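Local structure of outer membrane protein OMP121 (Bacteroides thetaiotaomicron, 5FQ8) at residues Thr876-Ser880 against Ser881-Lys885; Ser155-Ala158 against Asn159-Met163; Trp914-Lys918 against Arg919-Lys923; Pro368-Leu372 against Asn373-Asn377; Thr947-Asp950 against Pro951-Ser955. The protein probably imports nutrients across the bacterial outer membrane as a TonB-dependent receptor, and binds calcium and magnesium ions. All blocks are in the same frame, centred on the assembly; numbering follows the deposited sequence.

Interaction 1 of 5, residues Thr876-Ser880 against Ser881-Lys885; sequences TPITS and SNIYK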
# COMPACT_ATOMS: atom_id res chain seq x y z
N THR B 876 27.44 -18.47 -47.09
CA THR B 876 27.88 -18.29 -45.72
C THR B 876 27.24 -19.33 -44.83
O THR B 876 26.00 -19.42 -44.78
CB THR B 876 27.53 -16.91 -45.22
OG1 THR B 876 27.98 -15.93 -46.15
CG2 THR B 876 28.26 -16.69 -43.94
N PRO B 877 28.01 -20.12 -44.11
CA PRO B 877 27.44 -21.02 -43.11
C PRO B 877 27.08 -20.27 -41.84
O PRO B 877 27.63 -19.22 -41.52
CB PRO B 877 28.56 -22.02 -42.86
CG PRO B 877 29.79 -21.23 -43.08
CD PRO B 877 29.47 -20.29 -44.21
N ILE B 878 26.12 -20.84 -41.12
CA ILE B 878 25.90 -20.46 -39.74
C ILE B 878 26.91 -21.23 -38.91
O ILE B 878 26.91 -22.46 -38.91
CB ILE B 878 24.47 -20.77 -39.29
CG1 ILE B 878 23.47 -19.98 -40.11
CG2 ILE B 878 24.31 -20.42 -37.86
CD1 ILE B 878 22.04 -20.35 -39.79
N THR B 879 27.80 -20.53 -38.24
CA THR B 879 28.87 -21.22 -37.56
C THR B 879 28.34 -21.95 -36.34
O THR B 879 27.26 -21.66 -35.83
CB THR B 879 29.97 -20.24 -37.14
OG1 THR B 879 29.42 -19.24 -36.28
CG2 THR B 879 30.57 -19.58 -38.36
N SER B 880 29.12 -22.92 -35.88
CA SER B 880 28.79 -23.63 -34.66
C SER B 880 28.50 -22.66 -33.54
O SER B 880 27.53 -22.82 -32.80
CB SER B 880 29.95 -24.53 -34.26
OG SER B 880 30.48 -25.16 -35.40
N SER B 881 29.34 -21.63 -33.43
CA SER B 881 29.21 -20.68 -32.34
C SER B 881 27.93 -19.88 -32.42
O SER B 881 27.47 -19.34 -31.41
CB SER B 881 30.42 -19.75 -32.33
OG SER B 881 30.46 -18.96 -31.15
N ASN B 882 27.33 -19.79 -33.60
CA ASN B 882 26.11 -19.00 -33.75
C ASN B 882 24.85 -19.85 -33.91
O ASN B 882 23.77 -19.28 -34.04
CB ASN B 882 26.21 -18.05 -34.94
CG ASN B 882 27.13 -16.87 -34.68
OD1 ASN B 882 27.33 -16.44 -33.55
ND2 ASN B 882 27.69 -16.33 -35.75
N ILE B 883 24.96 -21.18 -33.90
CA ILE B 883 23.77 -22.00 -34.09
C ILE B 883 22.78 -21.75 -32.98
O ILE B 883 21.56 -21.73 -33.21
CB ILE B 883 24.16 -23.49 -34.20
CG1 ILE B 883 24.61 -23.79 -35.62
CG2 ILE B 883 23.00 -24.39 -33.84
CD1 ILE B 883 24.73 -25.24 -35.90
N TYR B 884 23.27 -21.53 -31.76
CA TYR B 884 22.39 -21.20 -30.64
C TYR B 884 21.44 -20.07 -30.99
O TYR B 884 20.29 -20.06 -30.55
CB TYR B 884 23.20 -20.81 -29.42
CG TYR B 884 23.61 -19.36 -29.43
CD1 TYR B 884 24.70 -18.94 -30.17
CD2 TYR B 884 22.89 -18.40 -28.71
CE1 TYR B 884 25.07 -17.63 -30.20
CE2 TYR B 884 23.25 -17.09 -28.73
CZ TYR B 884 24.36 -16.70 -29.48
OH TYR B 884 24.77 -15.38 -29.53
N LYS B 885 21.91 -19.11 -31.79
CA LYS B 885 21.08 -17.96 -32.10
C LYS B 885 20.13 -18.25 -33.26
O LYS B 885 19.04 -17.67 -33.32
CB LYS B 885 21.96 -16.75 -32.38
CG LYS B 885 21.22 -15.51 -32.78
CD LYS B 885 22.16 -14.38 -33.10
CE LYS B 885 21.40 -13.10 -33.37
NZ LYS B 885 22.22 -11.90 -33.08
O HOH W 1 25.52 -22.23 -30.90

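Interaction 2 of 5, residues Ser155-Ala158 against Asn159-Met163; sequences SRAA and NGVVM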
# COMPACT_ATOMS: atom_id res chain seq x y z
N SER B 155 -29.85 -9.20 -21.98
CA SER B 155 -28.76 -9.01 -22.92
C SER B 155 -27.70 -10.08 -22.77
O SER B 155 -27.20 -10.61 -23.76
CB SER B 155 -28.15 -7.63 -22.75
OG SER B 155 -27.53 -7.51 -21.49
N ARG B 156 -27.36 -10.44 -21.53
CA ARG B 156 -26.29 -11.40 -21.33
C ARG B 156 -26.58 -12.73 -21.99
O ARG B 156 -25.66 -13.53 -22.19
CB ARG B 156 -26.02 -11.62 -19.84
CG ARG B 156 -25.61 -10.37 -19.12
CD ARG B 156 -25.34 -10.66 -17.69
NE ARG B 156 -26.54 -10.59 -16.88
CZ ARG B 156 -26.54 -10.75 -15.56
NH1 ARG B 156 -25.41 -10.98 -14.93
NH2 ARG B 156 -27.67 -10.67 -14.89
N ALA B 157 -27.83 -12.98 -22.37
CA ALA B 157 -28.20 -14.26 -22.94
C ALA B 157 -27.74 -14.42 -24.38
O ALA B 157 -27.80 -15.53 -24.90
CB ALA B 157 -29.71 -14.45 -22.85
N ALA B 158 -27.29 -13.35 -25.02
CA ALA B 158 -26.83 -13.48 -26.40
C ALA B 158 -25.60 -14.35 -26.47
O ALA B 158 -25.33 -14.95 -27.51
CB ALA B 158 -26.54 -12.12 -27.00
N ASN B 159 -24.84 -14.42 -25.41
CA ASN B 159 -23.68 -15.29 -25.39
C ASN B 159 -24.07 -16.72 -25.12
O ASN B 159 -23.19 -17.56 -24.95
CB ASN B 159 -22.66 -14.81 -24.37
CG ASN B 159 -21.76 -13.72 -24.91
OD1 ASN B 159 -21.14 -13.87 -25.95
ND2 ASN B 159 -21.73 -12.59 -24.23
N GLY B 160 -25.36 -17.00 -25.12
CA GLY B 160 -25.86 -18.28 -24.70
C GLY B 160 -26.24 -18.29 -23.23
O GLY B 160 -25.87 -17.40 -22.45
N VAL B 161 -26.99 -19.31 -22.85
CA VAL B 161 -27.45 -19.46 -21.48
C VAL B 161 -27.16 -20.88 -21.01
O VAL B 161 -27.39 -21.84 -21.75
CB VAL B 161 -28.96 -19.16 -21.36
CG1 VAL B 161 -29.39 -19.41 -19.96
CG2 VAL B 161 -29.25 -17.74 -21.75
N VAL B 162 -26.67 -21.01 -19.80
CA VAL B 162 -26.48 -22.30 -19.16
C VAL B 162 -27.47 -22.38 -18.01
O VAL B 162 -27.19 -21.89 -16.91
CB VAL B 162 -25.05 -22.51 -18.67
CG1 VAL B 162 -25.00 -23.76 -17.87
CG2 VAL B 162 -24.10 -22.59 -19.82
N MET B 163 -28.62 -22.99 -18.25
CA MET B 163 -29.64 -23.13 -17.23
C MET B 163 -29.34 -24.37 -16.39
O MET B 163 -29.41 -25.49 -16.90
CB MET B 163 -31.02 -23.24 -17.86
CG MET B 163 -31.63 -21.93 -18.22
SD MET B 163 -33.03 -22.20 -19.28
CE MET B 163 -33.80 -23.60 -18.47

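Interaction 3 of 5, residues Trp914-Lys918 against Arg919-Lys923; sequences WDLPK and RWLAK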
# COMPACT_ATOMS: atom_id res chain seq x y z
N TRP B 914 -19.32 -49.16 -10.79
CA TRP B 914 -19.91 -50.41 -10.31
C TRP B 914 -21.00 -50.13 -9.28
O TRP B 914 -20.71 -49.92 -8.11
CB TRP B 914 -18.86 -51.33 -9.72
CG TRP B 914 -19.45 -52.61 -9.27
CD1 TRP B 914 -20.63 -53.14 -9.67
CD2 TRP B 914 -18.90 -53.53 -8.32
NE1 TRP B 914 -20.86 -54.32 -9.03
CE2 TRP B 914 -19.81 -54.59 -8.20
CE3 TRP B 914 -17.73 -53.55 -7.57
CZ2 TRP B 914 -19.58 -55.67 -7.36
CZ3 TRP B 914 -17.50 -54.62 -6.73
CH2 TRP B 914 -18.42 -55.66 -6.63
N ASP B 915 -22.25 -50.17 -9.72
CA ASP B 915 -23.40 -50.12 -8.82
C ASP B 915 -23.58 -51.49 -8.16
O ASP B 915 -23.81 -52.48 -8.85
CB ASP B 915 -24.64 -49.73 -9.60
CG ASP B 915 -25.40 -48.59 -8.98
OD1 ASP B 915 -25.57 -48.60 -7.74
OD2 ASP B 915 -25.81 -47.69 -9.74
N LEU B 916 -23.48 -51.56 -6.83
CA LEU B 916 -23.59 -52.85 -6.16
C LEU B 916 -25.02 -53.38 -6.22
O LEU B 916 -25.97 -52.61 -6.11
CB LEU B 916 -23.15 -52.76 -4.70
CG LEU B 916 -21.71 -52.38 -4.35
CD1 LEU B 916 -21.43 -52.80 -2.94
CD2 LEU B 916 -20.74 -53.03 -5.28
N PRO B 917 -25.19 -54.69 -6.37
CA PRO B 917 -26.54 -55.27 -6.41
C PRO B 917 -27.32 -55.02 -5.13
O PRO B 917 -26.83 -55.28 -4.02
CB PRO B 917 -26.26 -56.76 -6.60
CG PRO B 917 -24.90 -56.95 -5.99
CD PRO B 917 -24.16 -55.73 -6.41
N LYS B 918 -28.56 -54.57 -5.29
CA LYS B 918 -29.41 -54.23 -4.15
C LYS B 918 -29.53 -55.37 -3.15
O LYS B 918 -29.87 -55.12 -1.99
CB LYS B 918 -30.79 -53.82 -4.64
CG LYS B 918 -31.07 -52.32 -4.58
CD LYS B 918 -30.02 -51.49 -5.33
CE LYS B 918 -30.32 -49.99 -5.25
NZ LYS B 918 -29.40 -49.17 -6.07
N ARG B 919 -29.24 -56.60 -3.55
CA ARG B 919 -29.39 -57.74 -2.66
C ARG B 919 -28.30 -57.76 -1.60
O ARG B 919 -28.56 -58.11 -0.45
CB ARG B 919 -29.39 -59.04 -3.45
CG ARG B 919 -30.55 -59.20 -4.43
CD ARG B 919 -30.10 -59.94 -5.68
NE ARG B 919 -29.55 -59.03 -6.68
CZ ARG B 919 -28.65 -59.37 -7.60
NH1 ARG B 919 -28.18 -60.60 -7.64
NH2 ARG B 919 -28.21 -58.47 -8.47
N TRP B 920 -27.08 -57.39 -1.97
CA TRP B 920 -25.99 -57.42 -1.00
C TRP B 920 -26.22 -56.45 0.13
O TRP B 920 -25.72 -56.66 1.24
CB TRP B 920 -24.66 -57.09 -1.67
CG TRP B 920 -24.17 -58.13 -2.62
CD1 TRP B 920 -24.81 -59.27 -2.99
CD2 TRP B 920 -22.94 -58.11 -3.34
NE1 TRP B 920 -24.05 -59.97 -3.88
CE2 TRP B 920 -22.89 -59.27 -4.12
CE3 TRP B 920 -21.87 -57.22 -3.41
CZ2 TRP B 920 -21.83 -59.58 -4.95
CZ3 TRP B 920 -20.81 -57.52 -4.23
CH2 TRP B 920 -20.79 -58.69 -4.99
N LEU B 921 -26.94 -55.38 -0.13
CA LEU B 921 -27.28 -54.40 0.88
C LEU B 921 -28.70 -54.72 1.32
O LEU B 921 -29.66 -54.43 0.60
CB LEU B 921 -27.19 -52.99 0.33
CG LEU B 921 -26.23 -52.76 -0.83
CD1 LEU B 921 -26.58 -51.44 -1.45
CD2 LEU B 921 -24.81 -52.77 -0.33
N ALA B 922 -28.83 -55.33 2.48
CA ALA B 922 -30.16 -55.59 2.99
C ALA B 922 -30.08 -55.62 4.50
O ALA B 922 -30.86 -54.96 5.18
CB ALA B 922 -30.72 -56.89 2.43
N LYS B 923 -29.10 -56.36 5.01
CA LYS B 923 -28.84 -56.36 6.44
C LYS B 923 -27.90 -55.22 6.78
O LYS B 923 -27.11 -55.31 7.73
CB LYS B 923 -28.26 -57.71 6.87
CG LYS B 923 -29.23 -58.87 6.74
CD LYS B 923 -30.35 -58.77 7.75
CE LYS B 923 -31.64 -59.33 7.21
NZ LYS B 923 -32.77 -58.96 8.08

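Interaction 4 of 5, residues Pro368-Leu372 against Asn373-Asn377; sequences PYYIL and NNYLN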
# COMPACT_ATOMS: atom_id res chain seq x y z
N PRO B 368 14.38 -23.59 -8.39
CA PRO B 368 12.92 -23.70 -8.39
C PRO B 368 12.35 -24.06 -7.05
O PRO B 368 11.23 -23.67 -6.73
CB PRO B 368 12.65 -24.82 -9.41
CG PRO B 368 13.90 -24.94 -10.19
CD PRO B 368 15.00 -24.60 -9.25
N TYR B 369 13.08 -24.81 -6.24
CA TYR B 369 12.57 -25.16 -4.93
C TYR B 369 12.61 -23.97 -3.99
O TYR B 369 11.80 -23.90 -3.06
CB TYR B 369 13.35 -26.33 -4.36
CG TYR B 369 13.21 -27.62 -5.14
CD1 TYR B 369 12.15 -28.48 -4.91
CD2 TYR B 369 14.16 -27.98 -6.08
CE1 TYR B 369 12.04 -29.65 -5.60
CE2 TYR B 369 14.05 -29.15 -6.77
CZ TYR B 369 12.99 -29.99 -6.52
OH TYR B 369 12.89 -31.17 -7.22
N TYR B 370 13.54 -23.04 -4.20
CA TYR B 370 13.50 -21.80 -3.44
C TYR B 370 12.26 -21.00 -3.78
O TYR B 370 11.54 -20.55 -2.88
CB TYR B 370 14.76 -20.96 -3.69
CG TYR B 370 14.82 -19.74 -2.80
CD1 TYR B 370 14.13 -18.58 -3.13
CD2 TYR B 370 15.53 -19.76 -1.61
CE1 TYR B 370 14.15 -17.49 -2.31
CE2 TYR B 370 15.56 -18.66 -0.78
CZ TYR B 370 14.87 -17.54 -1.14
OH TYR B 370 14.89 -16.45 -0.32
N ILE B 371 11.97 -20.83 -5.06
CA ILE B 371 10.85 -19.99 -5.46
C ILE B 371 9.55 -20.53 -4.90
O ILE B 371 8.69 -19.77 -4.43
CB ILE B 371 10.79 -19.85 -6.99
CG1 ILE B 371 12.11 -19.31 -7.53
CG2 ILE B 371 9.67 -18.95 -7.38
CD1 ILE B 371 12.17 -19.24 -9.03
N LEU B 372 9.37 -21.86 -4.92
CA LEU B 372 8.14 -22.46 -4.43
C LEU B 372 8.04 -22.41 -2.91
O LEU B 372 6.94 -22.25 -2.36
CB LEU B 372 8.04 -23.91 -4.90
CG LEU B 372 7.77 -24.22 -6.36
CD1 LEU B 372 8.22 -25.62 -6.61
CD2 LEU B 372 6.31 -24.09 -6.66
N ASN B 373 9.16 -22.52 -2.23
CA ASN B 373 9.20 -22.50 -0.78
C ASN B 373 9.21 -21.10 -0.17
O ASN B 373 8.99 -20.98 1.03
CB ASN B 373 10.42 -23.25 -0.29
CG ASN B 373 10.14 -24.70 -0.04
OD1 ASN B 373 9.12 -25.04 0.56
ND2 ASN B 373 11.02 -25.57 -0.49
N ASN B 374 9.45 -20.05 -0.96
CA ASN B 374 9.65 -18.73 -0.40
C ASN B 374 8.84 -17.62 -1.02
O ASN B 374 8.94 -16.48 -0.56
CB ASN B 374 11.13 -18.34 -0.49
CG ASN B 374 11.98 -19.17 0.42
OD1 ASN B 374 12.09 -18.88 1.60
ND2 ASN B 374 12.59 -20.20 -0.13
N TYR B 375 8.05 -17.89 -2.05
CA TYR B 375 7.20 -16.87 -2.64
C TYR B 375 5.77 -17.13 -2.22
O TYR B 375 5.45 -18.18 -1.67
CB TYR B 375 7.33 -16.87 -4.16
CG TYR B 375 8.58 -16.18 -4.66
CD1 TYR B 375 9.83 -16.60 -4.25
CD2 TYR B 375 8.49 -15.11 -5.53
CE1 TYR B 375 10.95 -15.98 -4.70
CE2 TYR B 375 9.61 -14.51 -5.99
CZ TYR B 375 10.83 -14.94 -5.57
OH TYR B 375 11.96 -14.32 -6.02
N LEU B 376 4.92 -16.16 -2.46
CA LEU B 376 3.56 -16.22 -1.97
C LEU B 376 2.61 -15.64 -3.00
O LEU B 376 2.88 -14.58 -3.56
CB LEU B 376 3.41 -15.48 -0.66
CG LEU B 376 2.01 -15.46 -0.09
CD1 LEU B 376 1.91 -16.60 0.85
CD2 LEU B 376 1.75 -14.17 0.63
N ASN B 377 1.52 -16.34 -3.25
CA ASN B 377 0.45 -15.84 -4.11
C ASN B 377 -0.83 -16.58 -3.72
O ASN B 377 -1.27 -17.51 -4.38
CB ASN B 377 0.77 -16.01 -5.59
CG ASN B 377 -0.28 -15.40 -6.46
OD1 ASN B 377 -1.20 -14.75 -5.98
ND2 ASN B 377 -0.15 -15.61 -7.75

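Interaction 5 of 5, residues Thr947-Asp950 against Pro951-Ser955; sequences TFID and PEMTS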
# COMPACT_ATOMS: atom_id res chain seq x y z
N THR B 947 5.56 -30.74 -30.39
CA THR B 947 6.04 -31.67 -29.39
C THR B 947 6.22 -30.98 -28.06
O THR B 947 7.08 -31.37 -27.27
CB THR B 947 7.35 -32.31 -29.82
OG1 THR B 947 8.29 -31.27 -30.06
CG2 THR B 947 7.17 -33.11 -31.08
N PHE B 948 5.44 -29.94 -27.81
CA PHE B 948 5.76 -29.05 -26.71
C PHE B 948 4.67 -28.96 -25.66
O PHE B 948 4.97 -29.12 -24.47
CB PHE B 948 6.10 -27.65 -27.26
CG PHE B 948 7.04 -27.68 -28.41
CD1 PHE B 948 8.32 -28.15 -28.26
CD2 PHE B 948 6.63 -27.27 -29.65
CE1 PHE B 948 9.17 -28.20 -29.31
CE2 PHE B 948 7.47 -27.32 -30.70
CZ PHE B 948 8.75 -27.78 -30.54
N ILE B 949 3.43 -28.70 -26.04
CA ILE B 949 2.40 -28.38 -25.07
C ILE B 949 1.12 -29.16 -25.30
O ILE B 949 0.81 -29.59 -26.41
CB ILE B 949 2.05 -26.89 -25.09
CG1 ILE B 949 1.54 -26.51 -26.47
CG2 ILE B 949 3.22 -26.07 -24.73
CD1 ILE B 949 0.80 -25.21 -26.50
N ASP B 950 0.36 -29.32 -24.23
CA ASP B 950 -1.05 -29.64 -24.35
C ASP B 950 -1.71 -28.32 -24.69
O ASP B 950 -1.74 -27.42 -23.85
CB ASP B 950 -1.61 -30.26 -23.07
CG ASP B 950 -3.13 -30.25 -23.00
OD1 ASP B 950 -3.81 -29.85 -23.96
OD2 ASP B 950 -3.66 -30.66 -21.96
N PRO B 951 -2.23 -28.15 -25.88
CA PRO B 951 -2.80 -26.87 -26.29
C PRO B 951 -3.89 -26.30 -25.40
O PRO B 951 -4.36 -25.19 -25.67
CB PRO B 951 -3.37 -27.19 -27.66
CG PRO B 951 -2.51 -28.22 -28.18
CD PRO B 951 -2.10 -29.06 -27.02
N GLU B 952 -4.33 -27.01 -24.36
CA GLU B 952 -5.38 -26.49 -23.50
C GLU B 952 -4.74 -25.68 -22.37
O GLU B 952 -4.71 -26.08 -21.20
CB GLU B 952 -6.23 -27.62 -22.96
CG GLU B 952 -7.60 -27.17 -22.51
CD GLU B 952 -8.45 -28.28 -21.95
OE1 GLU B 952 -8.16 -29.45 -22.24
OE2 GLU B 952 -9.40 -27.96 -21.22
N MET B 953 -4.23 -24.51 -22.74
CA MET B 953 -3.33 -23.73 -21.90
C MET B 953 -3.47 -22.25 -22.19
O MET B 953 -3.50 -21.85 -23.35
CB MET B 953 -1.88 -24.12 -22.16
CG MET B 953 -1.23 -24.98 -21.15
SD MET B 953 0.44 -25.20 -21.72
CE MET B 953 1.07 -26.28 -20.47
N THR B 954 -3.51 -21.43 -21.14
CA THR B 954 -3.35 -20.00 -21.33
C THR B 954 -2.67 -19.35 -20.14
O THR B 954 -2.53 -19.94 -19.07
CB THR B 954 -4.67 -19.29 -21.58
OG1 THR B 954 -4.40 -18.04 -22.20
CG2 THR B 954 -5.39 -19.04 -20.29
N SER B 955 -2.25 -18.11 -20.35
CA SER B 955 -1.81 -17.24 -19.27
C SER B 955 -2.58 -15.94 -19.29
O SER B 955 -2.23 -15.02 -18.56
CB SER B 955 -0.33 -16.95 -19.38
OG SER B 955 0.40 -18.07 -18.97

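Interaction 1 of 5, residues Thr876-Ser880 against Ser881-Lys885
Two groups grip the carbonyl oxygen of Ser880. Ile883 N donates to Ser880 O at 3.2 Å, fairly straight at 160°, and reaches it from well above the carbonyl plane. Water 1 donates to the same Ser880 O at 2.8 Å and also lies close to Tyr884 N, a leg too short to be trusted at this resolution, so a bridge across the first turn of helix 880-889 is only probable. One residue earlier, Asn882 N donates to Thr879 O at 2.9 Å, again from above the carbonyl plane. Both direct bonds join residues three apart. The side chains of Thr879 and Asn882 run alongside each other and point the same way. OG1 of Thr879 sits between its backbone N and carbonyl carbon (chi1 59°), which puts it 3.7 Å from Asn882 CB; its 3.4 Å approach to Asn882 ND2 is too poorly angled for a hydrogen bond. The apolar flank is made by the isoleucines: Ile878 CG2 lies 4.1 Å from Ile883 CG1, and that CG1 also rests 3.4 Å from Thr879 O. Ser880 OG bonds an acidic side chain of another protein chain, while Ser881 O takes a bond from Asn203 ND2. The Ile883 side chain lies about 8 Å from that of Asp850, a calcium ligand in a structure of this protein, though that ion is not bound to this chain here. The helix start is thus held mainly by backbone carbonyls, with the isoleucine pair adding an apolar touch between incoming loop and helix, and the Ser880 hydroxyl is engaged by the other protein chain.

Interaction 2 of 5, residues Ser155-Ala158 against Asn159-Met163
A short 3-10 turn, Ser155-Ala158, runs through Asn159 and Gly160 into strand 161-166, and its last residues fold back on one another through the backbone. Gly160 N donates to Ala157 O at 2.9 Å, bent to 140° and reaching the oxygen from above the carbonyl plane. Asn159 N makes a weak bond of 3.4 Å to Arg156 O, continuing the three-residue spacing set by Ala158 N and Ser155 O. The turn then breaks at Gly160, whose positive phi of 94° swings the chain out into the strand; a CB here would run into the carbonyl oxygen of Asn159. This is the plug domain of a TonB-dependent receptor, and the strand entered belongs to its four-stranded mixed sheet, running between strands 138-144 and 101-103. The one side-chain contact across the turn is apolar: Val161 CG2 meets Ala157 CB at 3.5 Å and lies 3.8 Å from Ala157 CA. Val161 holds CG1 anti to its backbone N (chi1 177°), which leaves CG2 beside that N and facing back over the turn. Asn159 CB stands 3.9 Å from Arg156 O, flanking the weak bond. Outside the turn, Ala158 O accepts a hydrogen bond from Arg670 NH2, and the Ala158 methyl touches Thr594 on strand 582-596 of the barrel wall, while Gly160 pairs through its backbone with Leu101 and Val161 with Leu144.

Interaction 3 of 5, residues Trp914-Lys918 against Arg919-Lys923
Pro917 points CG at the face of the Trp920 indole: it stands 3.5 Å from the centroid of the five-membered ring and only 9° off the ring normal, a CH-pi contact square over the face. Trp920 carries its ring back over the proline because CG is anti to the carbonyl carbon (chi1 -69°), while Trp920 N donates to Pro917 O at 3.0 Å, closing the turn. The six-membered ring of Trp920 then meets that of Trp914 with the planes at 83° and the centroids 6.0 Å apart; the approach is oblique, with Trp914 CZ2 3.8 Å from Trp920 CZ3. Trp914 in turn has Leu916 CD2 over one face. Another carbon of Pro917, CB, faces the flat of the Arg919 guanidinium, whose chain bends at chi2 and chi3 to bring CZ within 3.7 Å of Pro917 CB. Putting a glycine at Pro917 would probably leave the Trp920 face without its CG partner and the Arg919 guanidinium without the CB beneath it, so that both are held less firmly. Leu916 CD1 lies 4.3 Å from Leu921 CD2, an apolar contact of its own. The contact lies on the surface, where strand 899-915 of the barrel ends and the chain turns towards antiparallel strand 928-941, at what is probably the periplasmic rim; Leu916 and Leu921 both touch Val929 of that strand, and Leu916 also pairs with it through the backbone.

Interaction 4 of 5, residues Pro368-Leu372 against Asn373-Asn377
Asn374 closes the last turn of the short helix 368-374 over Tyr370, one turn back, just before the chain enters barrel strand 376-394. Its CB lies above the tyrosine ring, 4.0 Å from the centroid, a CH-pi contact. From there CG, anti to the carbonyl carbon (chi1 -69°), passes 3.7 Å from Tyr370 CZ. The amide plane stacks on the ring, 20° from parallel. At the tip, ND2 stands over the centre of the ring and donates to Tyr370 O at 3.0 Å, fairly straight at 158° and close to the asparagine's own amide plane. OD1, the other branch, lies near Tyr370 CZ at 4.1 Å. Asn374 N adds a weak bond to the same Tyr370 O. Asn373 does likewise to Tyr369 O, its N bonding at 3.1 Å and its ND2 weakly. The Tyr370 ring comes under the amide because its CG is anti to the backbone N, and its hydroxyl bonds that of Tyr424. An alanine at Tyr370 would still offer its carbonyl to Asn374 but would probably leave the amide without a face to lie on and the Tyr424 hydroxyl without this mate. The Leu372 side chain comes near Ile283 and that of Asn373 near Thr285, both residues of a calcium site. Tyr375 N makes a weak bond to Ile371 O, while Ile371 CG2 packs over the Tyr375 ring, 4.1 Å from its centroid; Tyr370 CE1 meets the edge of that ring at CE1, 4.3 Å away.

Interaction 5 of 5, residues Thr947-Asp950 against Pro951-Ser955
Asp950 reaches its carboxylate forward past Pro951 N to take the backbone NH of Glu952, and this is the tight end of the contact. Glu952 N donates to Asp950 OD1 at 2.9 Å, nearly straight at 159°, although it meets that oxygen from above the carboxylate plane. The group gets there with CG anti to the backbone N (chi1 164°), which also brings Asp950 OD1 to 3.4 Å from Glu952 CB. Just after it, Met953 N makes a weak 3.0 Å bond to Pro951 O, an inverse gamma turn centred on Glu952. The two acidic side chains run alongside each other with their planes 75° apart, Asp950 OD2 standing 4.7 Å from Glu952 OE1; their mutual repulsion is probably offset by Lys906, which forms salt bridges with Asp950 OD1 and Glu952 OE1, and by Arg908, which also pairs with Glu952 OE1. Asp950 OD2 is held in addition by Ser972 OG. The other side is looser and apolar: Met953 SD only reaches Ile949 CB at 4.1 Å, crossing at a slant, and Ile949 CD1 lies 4.0 Å from Pro951 CA. Farther out, Thr947, Thr954 and Ser955 are partly exposed, and Thr947 packs on a polar side chain of another protein chain. Glu952 OE2 accepts from Ser75 N of the plug, whereas Lys906 and Arg908 stand on barrel strand 899-915, so the Glu952 carboxylate joins plug to barrel, and the backbone that presents it forms an Asx-Pro turn, in which an aspartate before proline accepts the NH two residues on.

How the interactions relate
Interaction 5 is the most buried, with all its touching residues covered and its acids matched by bases of the barrel wall; interaction 3 lies at the surface, on aromatic and proline faces. Interactions 1, 2 and 4 are partly buried, and two of them belong to short helices: interaction 1 at a helix start, on backbone carbonyls, interaction 4 at a helix end, where asparagines grip the carbonyls. Interaction 2 sits in the plug; interactions 3 and 4 lie at the ends of barrel strands, and strand 899-915, which ends in interaction 3, also supplies the bases of interaction 5. Interactions 4 and 5 come nearest, about 11 Å between closest atoms.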